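Local coordinates for protein DR2417 (Deinococcus radiodurans, PDB 4XWT) that probably degrades and matures RNA as a two-zinc ribonuclease J, acting as a 5'-3' exonuclease and possibly also as an endonuclease, at residues F149-S154 and G174-D179. Residues are numbered along the deposited sequence; the frame is centred on the assembly and turned at random.
Sequences FCMTHS and GDFKID. With ZN (zinc ion), chain C; ZN (zinc ion), chain D.
H153 and D175 meet at the two-zinc site of the metallo-beta-lactamase fold, each on a loop that follows a strand of the same mixed sheet. H153 gives NE2 to the chain C zinc at 2.3 Å, and its ND1 is held by G380 O, fixing the ring's rotation. D175 bridges the metals through a single oxygen: OD2 lies 2.4 Å from the chain C zinc and 2.2 Å from the chain D zinc, a role suited to a carboxylate. H84 and H86 complete the first site; D88, H89 and H403 the second. D175 CB makes a CH-pi contact over one face of the imidazole, S154 OG lying over the opposite face, both offset toward the rim.

Further along, one backbone bond and two from the T152 hydroxyl join the segments. K177 N donates to T152 O, and the T152 hydroxyl, able to give and accept, donates to K177 O while receiving D179 N nearly straight (175°). Its chi1 of 47°, placing OG1 between backbone N and carbonyl carbon, points it at the 177-179 backbone; S190 OG hydrogen-bonds to it too. K177 NZ meets D179 OD2 from above the carboxylate plane in a salt bridge, while D179 OD1 bonds S221 OG.

The unbranched M151 chain, bent at chi2 and chi3, makes the apolar contact, a CH-pi approach of CE over the F176 ring face, 3.8 Å from the centroid.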
ATOM      1  N   PHE A 149      24.989  26.778   0.071  1.00 38.52           N
ATOM      2  CA  PHE A 149      26.084  25.850  -0.161  1.00 37.10           C
ATOM      3  C   PHE A 149      25.560  24.544  -0.761  1.00 44.47           C
ATOM      4  O   PHE A 149      24.388  24.172  -0.590  1.00 41.14           O
ATOM      5  CB  PHE A 149      26.884  25.593   1.136  1.00 40.51           C
ATOM      6  CG  PHE A 149      26.106  24.895   2.213  1.00 37.50           C
ATOM      7  CD1 PHE A 149      26.039  23.507   2.246  1.00 43.04           C
ATOM      8  CD2 PHE A 149      25.454  25.622   3.208  1.00 41.56           C
ATOM      9  CE1 PHE A 149      25.315  22.849   3.239  1.00 41.84           C
ATOM     10  CE2 PHE A 149      24.731  24.964   4.205  1.00 37.35           C
ATOM     11  CZ  PHE A 149      24.666  23.582   4.214  1.00 37.03           C
ATOM     12  N   CYS A 150      26.446  23.850  -1.458  1.00 41.12           N
ATOM     13  CA  CYS A 150      26.058  22.706  -2.245  1.00 42.90           C
ATOM     14  C   CYS A 150      25.943  21.453  -1.387  1.00 42.69           C
ATOM     15  O   CYS A 150      26.828  21.132  -0.582  1.00 41.05           O
ATOM     16  CB  CYS A 150      27.054  22.483  -3.387  1.00 41.55           C
ATOM     17  SG  CYS A 150      26.660  21.104  -4.495  1.00 46.36           S
ATOM     18  N   MET A 151      24.816  20.773  -1.567  1.00 31.40           N
ATOM     19  CA  MET A 151      24.632  19.422  -1.055  1.00 33.03           C
ATOM     20  C   MET A 151      24.126  18.540  -2.188  1.00 33.03           C
ATOM     21  O   MET A 151      23.154  18.886  -2.874  1.00 33.16           O
ATOM     22  CB  MET A 151      23.660  19.413   0.126  1.00 35.56           C
ATOM     23  CG  MET A 151      24.187  20.160   1.340  1.00 41.37           C
ATOM     24  SD  MET A 151      25.611  19.351   2.102  1.00 45.32           S
ATOM     25  CE  MET A 151      24.763  18.295   3.284  1.00 59.45           C
ATOM     26  N   THR A 152      24.805  17.418  -2.409  1.00 31.22           N
ATOM     27  CA  THR A 152      24.364  16.470  -3.415  1.00 29.34           C
ATOM     28  C   THR A 152      23.002  15.935  -3.039  1.00 32.76           C
ATOM     29  O   THR A 152      22.730  15.672  -1.869  1.00 28.25           O
ATOM     30  CB  THR A 152      25.320  15.290  -3.570  1.00 31.06           C
ATOM     31  OG1 THR A 152      25.660  14.775  -2.270  1.00 31.99           O
ATOM     32  CG2 THR A 152      26.611  15.733  -4.321  1.00 32.69           C
ATOM     33  N   HIS A 153      22.146  15.777  -4.040  1.00 31.48           N
ATOM     34  CA  HIS A 153      20.811  15.225  -3.809  1.00 34.80           C
ATOM     35  C   HIS A 153      20.414  14.485  -5.097  1.00 33.11           C
ATOM     36  O   HIS A 153      21.278  14.230  -5.934  1.00 37.18           O
ATOM     37  CB  HIS A 153      19.850  16.369  -3.405  1.00 26.18           C
ATOM     38  CG  HIS A 153      18.463  15.929  -3.050  1.00 33.34           C
ATOM     39  ND1 HIS A 153      18.193  14.746  -2.387  1.00 30.61           N
ATOM     40  CD2 HIS A 153      17.261  16.518  -3.275  1.00 28.92           C
ATOM     41  CE1 HIS A 153      16.887  14.630  -2.219  1.00 30.51           C
ATOM     42  NE2 HIS A 153      16.298  15.690  -2.751  1.00 26.58           N
ATOM     43  N   SER A 154      19.141  14.135  -5.263  1.00 32.96           N
ATOM     44  CA  SER A 154      18.690  13.394  -6.449  1.00 32.20           C
ATOM     45  C   SER A 154      18.223  14.337  -7.568  1.00 38.79           C
ATOM     46  O   SER A 154      17.679  13.895  -8.595  1.00 34.60           O
ATOM     47  CB  SER A 154      17.556  12.450  -6.066  1.00 29.15           C
ATOM     48  OG  SER A 154      16.546  13.239  -5.462  1.00 34.22           O
ATOM     49  N   GLY A 174      19.088  21.234   3.970  1.00 29.66           N
ATOM     50  CA  GLY A 174      18.180  20.969   2.882  1.00 31.65           C
ATOM     51  C   GLY A 174      18.025  19.458   2.761  1.00 29.61           C
ATOM     52  O   GLY A 174      18.358  18.720   3.694  1.00 30.64           O
ATOM     53  N   ASP A 175      17.499  19.000   1.630  1.00 30.51           N
ATOM     54  CA  ASP A 175      17.546  17.583   1.277  1.00 31.17           C
ATOM     55  C   ASP A 175      18.969  17.205   0.899  1.00 31.39           C
ATOM     56  O   ASP A 175      19.603  17.931   0.135  1.00 33.52           O
ATOM     57  CB  ASP A 175      16.624  17.271   0.093  1.00 31.90           C
ATOM     58  CG  ASP A 175      15.148  17.311   0.451  1.00 32.24           C
ATOM     59  OD1 ASP A 175      14.768  18.071   1.388  1.00 26.79           O
ATOM     60  OD2 ASP A 175      14.389  16.584  -0.244  1.00 24.51           O
ATOM     61  N   PHE A 176      19.475  16.076   1.390  1.00 31.66           N
ATOM     62  CA  PHE A 176      20.811  15.655   0.980  1.00 33.85           C
ATOM     63  C   PHE A 176      21.149  14.190   1.143  1.00 31.46           C
ATOM     64  O   PHE A 176      20.597  13.483   1.974  1.00 29.65           O
ATOM     65  CB  PHE A 176      21.870  16.440   1.748  1.00 34.29           C
ATOM     66  CG  PHE A 176      22.164  15.897   3.124  1.00 28.84           C
ATOM     67  CD1 PHE A 176      21.327  16.181   4.187  1.00 29.99           C
ATOM     68  CD2 PHE A 176      23.311  15.143   3.364  1.00 29.83           C
ATOM     69  CE1 PHE A 176      21.610  15.720   5.461  1.00 31.48           C
ATOM     70  CE2 PHE A 176      23.613  14.669   4.648  1.00 34.43           C
ATOM     71  CZ  PHE A 176      22.758  14.955   5.698  1.00 32.57           C
ATOM     72  N   LYS A 177      22.119  13.779   0.336  1.00 31.39           N
ATOM     73  CA  LYS A 177      22.972  12.641   0.626  1.00 26.99           C
ATOM     74  C   LYS A 177      24.398  13.128   0.501  1.00 36.33           C
ATOM     75  O   LYS A 177      24.647  14.233   0.022  1.00 34.85           O
ATOM     76  CB  LYS A 177      22.721  11.494  -0.348  1.00 27.33           C
ATOM     77  CG  LYS A 177      22.941  11.938  -1.775  1.00 36.17           C
ATOM     78  CD  LYS A 177      22.444  10.939  -2.814  1.00 32.14           C
ATOM     79  CE  LYS A 177      23.260   9.651  -2.802  1.00 39.11           C
ATOM     80  NZ  LYS A 177      23.069   8.908  -4.073  1.00 44.34           N
ATOM     81  N   ILE A 178      25.344  12.301   0.914  1.00 32.26           N
ATOM     82  CA  ILE A 178      26.738  12.623   0.669  1.00 31.95           C
ATOM     83  C   ILE A 178      27.245  11.688  -0.409  1.00 34.53           C
ATOM     84  O   ILE A 178      27.744  10.605  -0.110  1.00 44.14           O
ATOM     85  CB  ILE A 178      27.608  12.492   1.925  1.00 33.36           C
ATOM     86  CG1 ILE A 178      27.028  13.335   3.064  1.00 41.57           C
ATOM     87  CG2 ILE A 178      29.049  12.920   1.614  1.00 43.85           C
ATOM     88  CD1 ILE A 178      27.883  13.332   4.324  1.00 40.05           C
ATOM     89  N   ASP A 179      27.093  12.103  -1.663  1.00 32.94           N
ATOM     90  CA  ASP A 179      27.510  11.306  -2.804  1.00 34.75           C
ATOM     91  C   ASP A 179      28.878  11.786  -3.296  1.00 39.60           C
ATOM     92  O   ASP A 179      29.005  12.919  -3.775  1.00 36.09           O
ATOM     93  CB  ASP A 179      26.468  11.404  -3.930  1.00 36.41           C
ATOM     94  CG  ASP A 179      26.589  10.277  -4.950  1.00 38.42           C
ATOM     95  OD1 ASP A 179      27.714   9.786  -5.181  1.00 42.76           O
ATOM     96  OD2 ASP A 179      25.554   9.876  -5.529  1.00 38.56           O
TER
HETATM   97 ZN    ZN C 601      14.174  16.486  -2.642  1.00 36.57          ZN
HETATM   98 ZN    ZN D 602      12.194  16.802  -0.047  1.00 32.82          ZN
HETATM   99  O   HOH W   1      29.111  14.938  -2.044  1.00 33.71           O